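Local coordinates for outer membrane protein SusF (Bacteroides thetaiotaomicron, PDB 4FE9), which binds starch at the bacterial cell surface through carbohydrate-binding modules, ahead of its transport into the periplasm for degradation, at residues D47-A52 with A93-V98; Y371-T376 with A383-Q388; F431-G436 with Q456-N461. One frame throughout, in Å; residues are numbered along the deposited sequence.

Interaction 1 of 3, residues D47-A52 with A93-V98; sequences DSVEIA and AQLDSV
Leu-95 of helix 92-102 reaches across to two residues of strand 48-57, Val-49 and Ile-51, and is a compact example of how one branched side chain of a helix packs against a β-sheet. Its CB leaves the helix toward the strand. CG stands anti to the backbone N (chi1 -179°), which carries the isobutyl group out from the helix, and there the two methyls part company. CD1 touches neither strand residue; CD2 rests against both, 3.9 Å from Val-49 CG2 and 4.0 Å from Ile-51 CG2. The Val-49 side chain crosses that of Leu-95 at about a right angle, whereas Ile-51 and Leu-95 run past each other in opposite senses. Val-49 and Ile-51 are two apart on an extended strand and so present their methyls on the same side. Val-90 touches all three side chains, and Leu-113 and Leu-140 also pack on Leu-95, continuing the core of this N-terminal domain.

At the exposed end of the contact the backbones are joined through a water. It donates to Asp-47 O at 2.7 Å and accepts from Ala-93 N at 2.9 Å, spanning a gap too wide for a direct bond. The chemistry is therefore divided: buried methyl contacts, with little directional demand, join helix and strand, while at the exposed end one water satisfies Asp-47 O and Ala-93 N together.

Interaction 2 of 3, residues Y371-T376 with A383-Q388; sequences YLMGDT and AQLVEQ. With NA (sodium ion), chain I.
Two first torsions near -60° set this contact: CG of Tyr-371 (chi1 -68°) and CG of Leu-385 (chi1 -65°) each lie anti to their own carbonyl carbon, and the phenol ring and isobutyl group then cross at about a right angle. The setting is the third carbohydrate-binding module of this Ig-fold protein, where the loop following strand 371-374 folds back over it. Leu-385 lies over one face of the tyrosine ring, its CA making a CH-pi contact 4.0 Å from the centroid and its CD2 3.7 Å from Tyr-371 CD2, while Val-386 O sits at the ring edge, near its plane. Replacing Tyr-371 by an alanine would probably open a gap beneath Leu-385 and take away the ring face its CA and CD2 lie on. Leu-385 CD2 also meets Met-373 SD at 3.8 Å; bends at chi2 and chi3 of the methionine bring its CE to Gln-384 CG, at 3.7 Å. Gln-384 NE2 is hydrogen-bonded to Trp-381 O. One water bridges Leu-372 O and Leu-385 N, accepting from the latter. The loop is also tied by sodium, which Ser-377, Tyr-378, Gly-380 and Asp-389 bind together with Ala-383, whose carbonyl O lies 2.2 Å from the ion.

Interaction 3 of 3, residues F431-G436 with Q456-N461; sequences FIIFDG and QKVYLN
Ile-433 CD1 meets both Val-458 and Leu-460, and Phe-431 meets Leu-460 beside it: four buried apolar residues joining two strands that pack face to face in a β-sandwich, the Ig-like fold of the third carbohydrate-binding module. The strands 431-434 and 458-461 belong to different sheets and pass 9.0 Å apart at 94°, nearly perpendicular, so side chains alone bridge the gap and no hydrogen bond crosses it.

The closest pair is Ile-433 with Val-458. The two side chains slide past each other in opposite senses, and Ile-433 CD1 comes within 3.4 Å of Val-458 CG1, closer than carbons usually approach. This short approach may partly reflect how the isoleucine methyl was modelled, so any strain here is doubtful. The same CD1 lies 3.8 Å from Leu-460 CD2, the two side chains meeting at a slant. Leu-460 thus divides its branches: CD2 serves mainly Ile-433, while CD1 points at the rim of the Phe-431 ring, in its plane. The ring therefore presents its edge to the leucine. The CB bond of Phe-431 points toward strand 458-461, and with CG between the backbone N and the carbonyl carbon (chi1 55°) the CE1 edge of the ring comes to Leu-460.

Outside this first shell, Ile-414 of strand 410-415 packs on both Phe-431 and Ile-433, and Ile-438 of strand 437-440 touches Phe-431 and Leu-460. On the other sheet Ile-469 packs on Val-458, whose backbone N is also held by Ser-403 OG. At the ring edge Phe-431 CE1 stands 3.9 Å from Leu-460 CD1.

How the interactions relate
The three contacts show chemistry varying with place in the fold. Interaction 3 is wholly buried and wholly apolar, joining two sheets without a polar atom. Interaction 1 is buried too, but it sets a helix against a sheet and ends in a water at its exposed margin. Interaction 2 lies at the surface, where a loop without regular structure is held by an aromatic face, a bridging water and a sodium ion. Interactions 2 and 3 share the third carbohydrate-binding module and reach the same sheet, their centres about 16 Å apart; interaction 1 belongs to the N-terminal domain, its centre about 62 Å from that of interaction 2 and across the centre of the chain.

Interaction 1 of 3, residues D47-A52 with A93-V98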
ATOM      1  N   ASP A  47      -9.130   3.239  37.425  1.00 22.42           N
ATOM      2  CA  ASP A  47      -8.957   2.097  36.515  1.00 22.45           C
ATOM      3  C   ASP A  47     -10.236   1.649  35.793  1.00 19.92           C
ATOM      4  O   ASP A  47     -10.174   0.932  34.810  1.00 19.04           O
ATOM      5  CB  ASP A  47      -8.246   0.923  37.168  1.00 23.05           C
ATOM      6  CG  ASP A  47      -8.952   0.427  38.370  1.00 28.70           C
ATOM      7  OD1 ASP A  47      -8.251   0.055  39.365  1.00 43.52           O
ATOM      8  OD2 ASP A  47     -10.206   0.496  38.389  1.00 42.69           O
ATOM      9  N   SER A  48     -11.374   2.168  36.220  1.00 19.06           N
ATOM     10  CA  SER A  48     -12.592   2.035  35.431  1.00 18.62           C
ATOM     11  C   SER A  48     -13.258   3.404  35.230  1.00 17.39           C
ATOM     12  O   SER A  48     -13.078   4.313  36.045  1.00 16.86           O
ATOM     13  CB  SER A  48     -13.537   1.103  36.142  1.00 19.79           C
ATOM     14  OG  SER A  48     -14.047   1.753  37.287  1.00 23.10           O
ATOM     15  N   VAL A  49     -13.954   3.573  34.106  1.00 15.71           N
ATOM     16  CA  VAL A  49     -14.613   4.843  33.795  1.00 13.80           C
ATOM     17  C   VAL A  49     -16.066   4.605  33.422  1.00 13.97           C
ATOM     18  O   VAL A  49     -16.400   3.570  32.859  1.00 11.25           O
ATOM     19  CB  VAL A  49     -13.914   5.559  32.614  1.00 13.49           C
ATOM     20  CG1 VAL A  49     -12.544   6.138  33.079  1.00 14.57           C
ATOM     21  CG2 VAL A  49     -13.701   4.591  31.466  1.00 10.78           C
ATOM     22  N   GLU A  50     -16.909   5.599  33.685  1.00 12.97           N
ATOM     23  CA  GLU A  50     -18.299   5.571  33.288  1.00 13.13           C
ATOM     24  C   GLU A  50     -18.437   6.257  31.990  1.00 13.68           C
ATOM     25  O   GLU A  50     -18.299   7.500  31.913  1.00 13.26           O
ATOM     26  CB  GLU A  50     -19.136   6.331  34.310  1.00 13.56           C
ATOM     27  CG  GLU A  50     -18.605   6.233  35.716  1.00 15.23           C
ATOM     28  CD  GLU A  50     -19.646   6.651  36.786  1.00 29.83           C
ATOM     29  OE1 GLU A  50     -20.402   7.626  36.560  1.00 29.77           O
ATOM     30  OE2 GLU A  50     -19.659   6.047  37.873  1.00 32.20           O
ATOM     31  N   ILE A  51     -18.885   5.527  30.975  1.00 12.19           N
ATOM     32  CA  ILE A  51     -18.877   6.096  29.641  1.00 10.44           C
ATOM     33  C   ILE A  51     -20.263   6.466  29.097  1.00  9.73           C
ATOM     34  O   ILE A  51     -20.375   7.227  28.125  1.00  7.92           O
ATOM     35  CB  ILE A  51     -18.086   5.232  28.649  1.00 10.88           C
ATOM     36  CG1 ILE A  51     -18.734   3.864  28.494  1.00 10.87           C
ATOM     37  CG2 ILE A  51     -16.649   5.079  29.122  1.00 11.45           C
ATOM     38  CD1 ILE A  51     -18.117   3.036  27.351  1.00 16.35           C
ATOM     39  N   ALA A  52     -21.312   5.946  29.729  1.00  8.91           N
ATOM     40  CA  ALA A  52     -22.652   6.199  29.276  1.00  9.11           C
ATOM     41  C   ALA A  52     -23.659   5.881  30.383  1.00 10.38           C
ATOM     42  O   ALA A  52     -23.317   5.244  31.392  1.00 10.87           O
ATOM     43  CB  ALA A  52     -22.961   5.399  27.994  1.00  9.72           C
ATOM     44  N   ALA A  93      -7.968   0.791  30.927  1.00 14.56           N
ATOM     45  CA  ALA A  93      -6.891   0.213  30.096  1.00 14.01           C
ATOM     46  C   ALA A  93      -7.463  -0.436  28.828  1.00 14.09           C
ATOM     47  O   ALA A  93      -6.853  -0.374  27.767  1.00 13.59           O
ATOM     48  CB  ALA A  93      -6.090  -0.792  30.896  1.00 16.31           C
ATOM     49  N   GLN A  94      -8.654  -1.038  28.914  1.00 12.68           N
ATOM     50  CA  GLN A  94      -9.185  -1.726  27.732  1.00 13.08           C
ATOM     51  C   GLN A  94      -9.863  -0.752  26.795  1.00 12.12           C
ATOM     52  O   GLN A  94      -9.863  -0.956  25.599  1.00 12.23           O
ATOM     53  CB  GLN A  94     -10.158  -2.820  28.116  1.00 13.03           C
ATOM     54  CG  GLN A  94      -9.554  -3.799  29.045  1.00 17.95           C
ATOM     55  CD  GLN A  94     -10.479  -4.945  29.361  1.00 28.18           C
ATOM     56  OE1 GLN A  94     -11.605  -4.746  29.804  1.00 20.91           O
ATOM     57  NE2 GLN A  94      -9.982  -6.162  29.190  1.00 33.44           N
ATOM     58  N   LEU A  95     -10.412   0.336  27.346  1.00 10.53           N
ATOM     59  CA  LEU A  95     -10.963   1.401  26.511  1.00 10.75           C
ATOM     60  C   LEU A  95      -9.833   2.062  25.692  1.00  9.36           C
ATOM     61  O   LEU A  95      -9.956   2.273  24.498  1.00 11.09           O
ATOM     62  CB  LEU A  95     -11.653   2.450  27.379  1.00  9.31           C
ATOM     63  CG  LEU A  95     -12.314   3.618  26.618  1.00 11.58           C
ATOM     64  CD1 LEU A  95     -13.374   3.124  25.626  1.00 14.08           C
ATOM     65  CD2 LEU A  95     -12.957   4.581  27.632  1.00 12.30           C
ATOM     66  N   ASP A  96      -8.735   2.331  26.364  1.00 10.11           N
ATOM     67  CA  ASP A  96      -7.523   2.869  25.729  1.00 10.85           C
ATOM     68  C   ASP A  96      -7.006   1.920  24.643  1.00  9.76           C
ATOM     69  O   ASP A  96      -6.883   2.306  23.505  1.00 10.14           O
ATOM     70  CB  ASP A  96      -6.469   3.132  26.832  1.00 10.23           C
ATOM     71  CG  ASP A  96      -5.163   3.749  26.293  1.00 13.01           C
ATOM     72  OD1 ASP A  96      -5.197   4.532  25.316  1.00 12.87           O
ATOM     73  OD2 ASP A  96      -4.092   3.403  26.833  1.00 19.25           O
ATOM     74  N   SER A  97      -6.919   0.629  24.965  1.00 11.87           N
ATOM     75  CA  SER A  97      -6.561  -0.407  23.977  0.50 11.87           C
ATOM     76  C   SER A  97      -7.502  -0.425  22.784  1.00 11.84           C
ATOM     77  O   SER A  97      -7.083  -0.556  21.634  1.00 11.58           O
ATOM     78  CB  SER A  97      -6.541  -1.799  24.644  0.50 12.40           C
ATOM     79  OG  SER A  97      -5.398  -1.937  25.457  0.50 11.56           O
ATOM     80  N   VAL A  98      -8.788  -0.387  23.051  1.00 11.50           N
ATOM     81  CA  VAL A  98      -9.729  -0.493  21.968  1.00 11.55           C
ATOM     82  C   VAL A  98      -9.675   0.771  21.081  1.00 10.77           C
ATOM     83  O   VAL A  98      -9.844   0.696  19.859  1.00 11.42           O
ATOM     84  CB  VAL A  98     -11.170  -0.779  22.513  1.00 11.46           C
ATOM     85  CG1 VAL A  98     -12.182  -0.548  21.451  1.00 13.93           C
ATOM     86  CG2 VAL A  98     -11.252  -2.237  23.011  1.00 15.47           C
TER
HETATM   87  O   HOH W   1      -7.967  -0.132  33.701  1.00 15.60           O

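Interaction 2 of 3, residues Y371-T376 with A383-Q388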
ATOM      1  N   TYR A 371       7.423   9.265 -26.625  1.00 22.14           N
ATOM      2  CA  TYR A 371       8.027  10.574 -26.826  1.00 22.54           C
ATOM      3  C   TYR A 371       9.373  10.500 -27.539  1.00 23.51           C
ATOM      4  O   TYR A 371      10.263   9.728 -27.145  1.00 22.38           O
ATOM      5  CB  TYR A 371       8.202  11.288 -25.516  1.00 23.08           C
ATOM      6  CG  TYR A 371       6.908  11.696 -24.830  1.00 26.01           C
ATOM      7  CD1 TYR A 371       6.346  12.953 -25.060  1.00 30.44           C
ATOM      8  CD2 TYR A 371       6.364  10.906 -23.800  1.00 31.79           C
ATOM      9  CE1 TYR A 371       5.261  13.398 -24.322  1.00 29.17           C
ATOM     10  CE2 TYR A 371       5.269  11.327 -23.081  1.00 35.42           C
ATOM     11  CZ  TYR A 371       4.718  12.578 -23.344  1.00 39.14           C
ATOM     12  OH  TYR A 371       3.620  12.998 -22.639  1.00 41.63           O
ATOM     13  N   LEU A 372       9.569  11.417 -28.485  1.00 23.75           N
ATOM     14  CA  LEU A 372      10.886  11.726 -29.004  1.00 23.74           C
ATOM     15  C   LEU A 372      11.671  12.557 -28.014  1.00 23.71           C
ATOM     16  O   LEU A 372      11.153  13.519 -27.426  1.00 24.97           O
ATOM     17  CB  LEU A 372      10.772  12.449 -30.341  1.00 22.76           C
ATOM     18  CG  LEU A 372      12.029  12.450 -31.212  1.00 25.02           C
ATOM     19  CD1 LEU A 372      12.334  11.016 -31.736  1.00 23.47           C
ATOM     20  CD2 LEU A 372      11.856  13.445 -32.390  1.00 29.41           C
ATOM     21  N   MET A 373      12.924  12.176 -27.793  1.00 23.15           N
ATOM     22  CA  MET A 373      13.775  12.889 -26.848  1.00 22.05           C
ATOM     23  C   MET A 373      15.100  13.239 -27.502  1.00 21.92           C
ATOM     24  O   MET A 373      15.583  12.518 -28.367  1.00 21.57           O
ATOM     25  CB  MET A 373      14.042  12.025 -25.606  1.00 21.02           C
ATOM     26  CG  MET A 373      12.779  11.539 -24.932  1.00 22.77           C
ATOM     27  SD  MET A 373      12.090  12.845 -23.923  1.00 26.22           S
ATOM     28  CE  MET A 373      13.425  13.195 -22.760  1.00 23.58           C
ATOM     29  N   GLY A 374      15.730  14.275 -26.988  1.00 22.49           N
ATOM     30  CA  GLY A 374      17.100  14.575 -27.315  1.00 25.75           C
ATOM     31  C   GLY A 374      17.161  15.419 -28.560  1.00 27.07           C
ATOM     32  O   GLY A 374      16.337  16.334 -28.754  1.00 27.82           O
ATOM     33  N   ASP A 375      18.158  15.161 -29.385  1.00 27.99           N
ATOM     34  CA  ASP A 375      18.703  16.195 -30.228  1.00 29.29           C
ATOM     35  C   ASP A 375      17.792  16.446 -31.430  1.00 29.32           C
ATOM     36  O   ASP A 375      17.721  17.563 -31.945  1.00 29.05           O
ATOM     37  CB  ASP A 375      20.090  15.810 -30.691  1.00 29.29           C
ATOM     38  CG  ASP A 375      21.174  16.190 -29.675  1.00 32.61           C
ATOM     39  OD1 ASP A 375      20.909  17.053 -28.805  1.00 39.95           O
ATOM     40  OD2 ASP A 375      22.331  15.739 -29.849  1.00 36.93           O
ATOM     41  N   THR A 376      17.082  15.404 -31.847  1.00 29.95           N
ATOM     42  CA  THR A 376      16.214  15.482 -32.990  1.00 30.75           C
ATOM     43  C   THR A 376      14.798  15.960 -32.651  1.00 31.33           C
ATOM     44  O   THR A 376      13.975  16.132 -33.555  1.00 32.97           O
ATOM     45  CB  THR A 376      16.166  14.151 -33.768  1.00 30.97           C
ATOM     46  OG1 THR A 376      15.467  13.161 -33.007  1.00 32.03           O
ATOM     47  CG2 THR A 376      17.557  13.655 -34.071  1.00 31.50           C
ATOM     48  N   ALA A 383      13.366  21.118 -24.040  1.00 28.65           N
ATOM     49  CA  ALA A 383      11.980  20.814 -23.757  1.00 27.88           C
ATOM     50  C   ALA A 383      11.815  19.327 -23.833  1.00 26.44           C
ATOM     51  O   ALA A 383      12.080  18.738 -24.861  1.00 26.60           O
ATOM     52  CB  ALA A 383      11.076  21.493 -24.779  1.00 28.30           C
ATOM     53  N   GLN A 384      11.418  18.714 -22.714  1.00 25.52           N
ATOM     54  CA  GLN A 384      11.388  17.247 -22.584  1.00 25.04           C
ATOM     55  C   GLN A 384       9.991  16.744 -22.279  1.00 24.34           C
ATOM     56  O   GLN A 384       9.376  17.190 -21.324  1.00 23.87           O
ATOM     57  CB  GLN A 384      12.336  16.786 -21.454  1.00 24.52           C
ATOM     58  CG  GLN A 384      13.813  16.721 -21.838  1.00 23.50           C
ATOM     59  CD  GLN A 384      14.705  16.387 -20.628  1.00 21.25           C
ATOM     60  OE1 GLN A 384      14.304  15.626 -19.744  1.00 19.46           O
ATOM     61  NE2 GLN A 384      15.870  17.004 -20.558  1.00 23.76           N
ATOM     62  N   LEU A 385       9.601  15.670 -22.955  1.00 24.57           N
ATOM     63  CA  LEU A 385       8.303  15.036 -22.729  1.00 26.35           C
ATOM     64  C   LEU A 385       7.144  16.007 -23.043  1.00 27.37           C
ATOM     65  O   LEU A 385       6.118  15.989 -22.376  1.00 26.18           O
ATOM     66  CB  LEU A 385       8.181  14.517 -21.267  1.00 26.48           C
ATOM     67  CG  LEU A 385       9.085  13.385 -20.743  1.00 23.72           C
ATOM     68  CD1 LEU A 385       8.675  12.985 -19.294  1.00 21.03           C
ATOM     69  CD2 LEU A 385       9.065  12.179 -21.641  1.00 17.60           C
ATOM     70  N   VAL A 386       7.344  16.886 -24.024  1.00 28.52           N
ATOM     71  CA  VAL A 386       6.339  17.899 -24.339  1.00 29.57           C
ATOM     72  C   VAL A 386       5.469  17.466 -25.489  1.00 29.73           C
ATOM     73  O   VAL A 386       5.682  16.404 -26.083  1.00 30.64           O
ATOM     74  CB  VAL A 386       6.974  19.266 -24.638  1.00 29.22           C
ATOM     75  CG1 VAL A 386       7.504  19.881 -23.358  1.00 30.28           C
ATOM     76  CG2 VAL A 386       8.100  19.116 -25.697  1.00 30.17           C
ATOM     77  N   GLU A 387       4.360  18.182 -25.665  1.00 30.94           N
ATOM     78  CA  GLU A 387       3.315  17.802 -26.628  1.00 30.80           C
ATOM     79  C   GLU A 387       3.855  17.602 -28.069  1.00 29.50           C
ATOM     80  O   GLU A 387       3.396  16.725 -28.792  1.00 29.83           O
ATOM     81  CB  GLU A 387       2.210  18.875 -26.623  1.00 31.44           C
ATOM     82  CG  GLU A 387       0.918  18.485 -27.342  1.00 35.63           C
ATOM     83  CD  GLU A 387      -0.207  19.525 -27.113  1.00 50.92           C
ATOM     84  OE1 GLU A 387       0.107  20.655 -26.656  1.00 43.68           O
ATOM     85  OE2 GLU A 387      -1.397  19.198 -27.365  1.00 53.50           O
ATOM     86  N   GLN A 388       4.798  18.442 -28.479  1.00 29.39           N
ATOM     87  CA  GLN A 388       5.366  18.371 -29.837  1.00 30.32           C
ATOM     88  C   GLN A 388       6.193  17.104 -30.067  1.00 30.15           C
ATOM     89  O   GLN A 388       6.311  16.608 -31.217  1.00 29.81           O
ATOM     90  CB  GLN A 388       6.232  19.596 -30.110  1.00 30.29           C
ATOM     91  CG  GLN A 388       5.554  20.921 -29.779  1.00 33.18           C
ATOM     92  CD  GLN A 388       5.401  21.115 -28.308  1.00 43.60           C
ATOM     93  OE1 GLN A 388       4.949  20.212 -27.601  1.00 40.05           O
ATOM     94  NE2 GLN A 388       5.820  22.276 -27.813  1.00 48.57           N
TER
HETATM   95 NA    NA I 514      12.331  18.182 -26.947  1.00 33.33          NA
HETATM   96  O   HOH W   2      11.065  15.588 -25.437  1.00 35.83           O
HETATM   97  O   HOH W   3      13.907  15.822 -25.359  1.00 26.88           O

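Interaction 3 of 3, residues F431-G436 with Q456-N461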
ATOM      1  N   PHE A 431      13.956   3.205 -25.051  1.00 11.61           N
ATOM      2  CA  PHE A 431      14.289   2.190 -26.015  1.00 14.19           C
ATOM      3  C   PHE A 431      14.685   2.837 -27.345  1.00 13.46           C
ATOM      4  O   PHE A 431      14.743   4.072 -27.477  1.00 14.34           O
ATOM      5  CB  PHE A 431      13.078   1.259 -26.221  1.00 13.50           C
ATOM      6  CG  PHE A 431      11.842   1.986 -26.613  1.00 16.12           C
ATOM      7  CD1 PHE A 431      11.561   2.220 -27.951  1.00 23.55           C
ATOM      8  CD2 PHE A 431      11.018   2.543 -25.648  1.00 17.09           C
ATOM      9  CE1 PHE A 431      10.424   2.918 -28.325  1.00 24.87           C
ATOM     10  CE2 PHE A 431       9.870   3.224 -26.013  1.00 23.56           C
ATOM     11  CZ  PHE A 431       9.597   3.448 -27.356  1.00 21.63           C
ATOM     12  N   ILE A 432      15.064   2.001 -28.273  1.00 15.07           N
ATOM     13  CA  ILE A 432      15.558   2.452 -29.577  1.00 17.29           C
ATOM     14  C   ILE A 432      15.328   1.297 -30.598  1.00 18.17           C
ATOM     15  O   ILE A 432      14.763   0.252 -30.245  1.00 18.21           O
ATOM     16  CB  ILE A 432      17.065   2.871 -29.476  1.00 16.29           C
ATOM     17  CG1 ILE A 432      17.479   3.795 -30.637  1.00 18.65           C
ATOM     18  CG2 ILE A 432      17.975   1.628 -29.373  1.00 15.44           C
ATOM     19  CD1 ILE A 432      16.706   5.082 -30.701  1.00 23.28           C
ATOM     20  N   ILE A 433      15.687   1.520 -31.861  1.00 21.15           N
ATOM     21  CA  ILE A 433      15.639   0.456 -32.891  1.00 22.52           C
ATOM     22  C   ILE A 433      17.054   0.054 -33.329  1.00 23.63           C
ATOM     23  O   ILE A 433      17.850   0.916 -33.695  1.00 23.01           O
ATOM     24  CB  ILE A 433      14.868   0.945 -34.154  1.00 22.59           C
ATOM     25  CG1 ILE A 433      13.420   1.181 -33.819  1.00 23.40           C
ATOM     26  CG2 ILE A 433      14.980  -0.039 -35.274  1.00 24.28           C
ATOM     27  CD1 ILE A 433      13.113   2.615 -33.724  1.00 31.26           C
ATOM     28  N   PHE A 434      17.345  -1.254 -33.316  1.00 23.87           N
ATOM     29  CA  PHE A 434      18.559  -1.798 -33.952  1.00 26.30           C
ATOM     30  C   PHE A 434      18.116  -2.876 -34.910  1.00 26.44           C
ATOM     31  O   PHE A 434      17.436  -3.831 -34.500  1.00 25.43           O
ATOM     32  CB  PHE A 434      19.504  -2.450 -32.911  1.00 25.51           C
ATOM     33  CG  PHE A 434      20.070  -1.476 -31.865  1.00 28.80           C
ATOM     34  CD1 PHE A 434      20.824  -0.352 -32.264  1.00 35.84           C
ATOM     35  CD2 PHE A 434      20.073  -1.835 -30.490  1.00 27.62           C
ATOM     36  CE1 PHE A 434      21.447   0.494 -31.288  1.00 28.91           C
ATOM     37  CE2 PHE A 434      20.680  -1.022 -29.530  1.00 22.53           C
ATOM     38  CZ  PHE A 434      21.354   0.173 -29.933  1.00 24.98           C
ATOM     39  N   ASP A 435      18.560  -2.764 -36.165  1.00 27.37           N
ATOM     40  CA  ASP A 435      18.244  -3.754 -37.205  1.00 29.47           C
ATOM     41  C   ASP A 435      16.737  -4.011 -37.341  1.00 27.56           C
ATOM     42  O   ASP A 435      16.319  -5.150 -37.365  1.00 28.47           O
ATOM     43  CB  ASP A 435      18.953  -5.086 -36.911  1.00 29.12           C
ATOM     44  CG  ASP A 435      20.481  -4.937 -36.802  1.00 37.22           C
ATOM     45  OD1 ASP A 435      21.098  -4.322 -37.715  1.00 51.77           O
ATOM     46  OD2 ASP A 435      21.068  -5.485 -35.825  1.00 48.36           O
ATOM     47  N   GLY A 436      15.931  -2.952 -37.349  1.00 28.34           N
ATOM     48  CA  GLY A 436      14.470  -3.084 -37.552  1.00 27.45           C
ATOM     49  C   GLY A 436      13.747  -3.860 -36.432  1.00 27.85           C
ATOM     50  O   GLY A 436      12.644  -4.345 -36.623  1.00 27.46           O
ATOM     51  N   GLN A 456      13.655  13.188 -41.071  1.00 36.34           N
ATOM     52  CA  GLN A 456      13.328  11.783 -40.837  1.00 34.92           C
ATOM     53  C   GLN A 456      12.345  11.644 -39.657  1.00 32.83           C
ATOM     54  O   GLN A 456      12.135  12.583 -38.901  1.00 32.75           O
ATOM     55  CB  GLN A 456      14.598  10.971 -40.557  1.00 35.27           C
ATOM     56  CG  GLN A 456      15.431  10.637 -41.772  1.00 37.02           C
ATOM     57  CD  GLN A 456      16.588   9.688 -41.440  1.00 41.18           C
ATOM     58  OE1 GLN A 456      17.284   9.870 -40.436  1.00 41.57           O
ATOM     59  NE2 GLN A 456      16.752   8.646 -42.245  1.00 35.53           N
ATOM     60  N   LYS A 457      11.794  10.448 -39.488  1.00 32.00           N
ATOM     61  CA  LYS A 457      10.969  10.135 -38.323  1.00 31.49           C
ATOM     62  C   LYS A 457      11.032   8.646 -37.969  1.00 30.23           C
ATOM     63  O   LYS A 457      11.467   7.835 -38.784  1.00 29.83           O
ATOM     64  CB  LYS A 457       9.505  10.601 -38.547  1.00 32.22           C
ATOM     65  CG  LYS A 457       8.937  10.285 -39.902  1.00 33.30           C
ATOM     66  CD  LYS A 457       7.455  10.709 -40.017  1.00 32.75           C
ATOM     67  CE  LYS A 457       7.278  12.178 -39.740  1.00 32.94           C
ATOM     68  NZ  LYS A 457       6.170  12.752 -40.533  1.00 38.47           N
ATOM     69  N   VAL A 458      10.633   8.295 -36.739  1.00 28.64           N
ATOM     70  CA  VAL A 458      10.652   6.873 -36.280  1.00 27.70           C
ATOM     71  C   VAL A 458       9.305   6.183 -36.532  1.00 27.65           C
ATOM     72  O   VAL A 458       8.276   6.756 -36.247  1.00 28.21           O
ATOM     73  CB  VAL A 458      10.958   6.770 -34.737  1.00 26.86           C
ATOM     74  CG1 VAL A 458      11.121   5.326 -34.331  1.00 25.44           C
ATOM     75  CG2 VAL A 458      12.178   7.576 -34.375  1.00 25.33           C
ATOM     76  N   TYR A 459       9.334   4.895 -36.894  1.00 28.29           N
ATOM     77  CA  TYR A 459       8.111   4.083 -36.987  1.00 28.95           C
ATOM     78  C   TYR A 459       8.185   2.857 -36.081  1.00 28.89           C
ATOM     79  O   TYR A 459       9.040   1.995 -36.273  1.00 29.27           O
ATOM     80  CB  TYR A 459       7.853   3.627 -38.451  1.00 29.13           C
ATOM     81  CG  TYR A 459       7.703   4.771 -39.444  1.00 31.38           C
ATOM     82  CD1 TYR A 459       6.477   5.046 -40.050  1.00 35.58           C
ATOM     83  CD2 TYR A 459       8.775   5.593 -39.743  1.00 35.37           C
ATOM     84  CE1 TYR A 459       6.324   6.145 -40.875  1.00 36.68           C
ATOM     85  CE2 TYR A 459       8.640   6.667 -40.587  1.00 40.90           C
ATOM     86  CZ  TYR A 459       7.421   6.926 -41.171  1.00 40.09           C
ATOM     87  OH  TYR A 459       7.315   7.978 -42.024  1.00 34.90           O
ATOM     88  N   LEU A 460       7.180   2.689 -35.214  1.00 28.83           N
ATOM     89  CA  LEU A 460       7.177   1.577 -34.260  1.00 27.95           C
ATOM     90  C   LEU A 460       5.966   0.702 -34.420  1.00 28.44           C
ATOM     91  O   LEU A 460       4.828   1.162 -34.261  1.00 28.76           O
ATOM     92  CB  LEU A 460       7.225   2.096 -32.818  1.00 28.07           C
ATOM     93  CG  LEU A 460       8.313   3.104 -32.472  1.00 28.92           C
ATOM     94  CD1 LEU A 460       7.960   3.848 -31.205  1.00 23.92           C
ATOM     95  CD2 LEU A 460       9.639   2.391 -32.325  1.00 23.93           C
ATOM     96  N   ASN A 461       6.198  -0.581 -34.598  1.00 27.83           N
ATOM     97  CA  ASN A 461       5.143  -1.544 -34.482  1.00 29.35           C
ATOM     98  C   ASN A 461       5.277  -2.350 -33.208  1.00 28.44           C
ATOM     99  O   ASN A 461       6.000  -3.337 -33.165  1.00 28.37           O
ATOM    100  CB  ASN A 461       5.149  -2.474 -35.693  1.00 29.58           C
ATOM    101  CG  ASN A 461       3.929  -3.357 -35.749  1.00 32.12           C
ATOM    102  OD1 ASN A 461       3.418  -3.803 -34.716  1.00 30.30           O
ATOM    103  ND2 ASN A 461       3.522  -3.715 -36.959  1.00 37.34           N
TER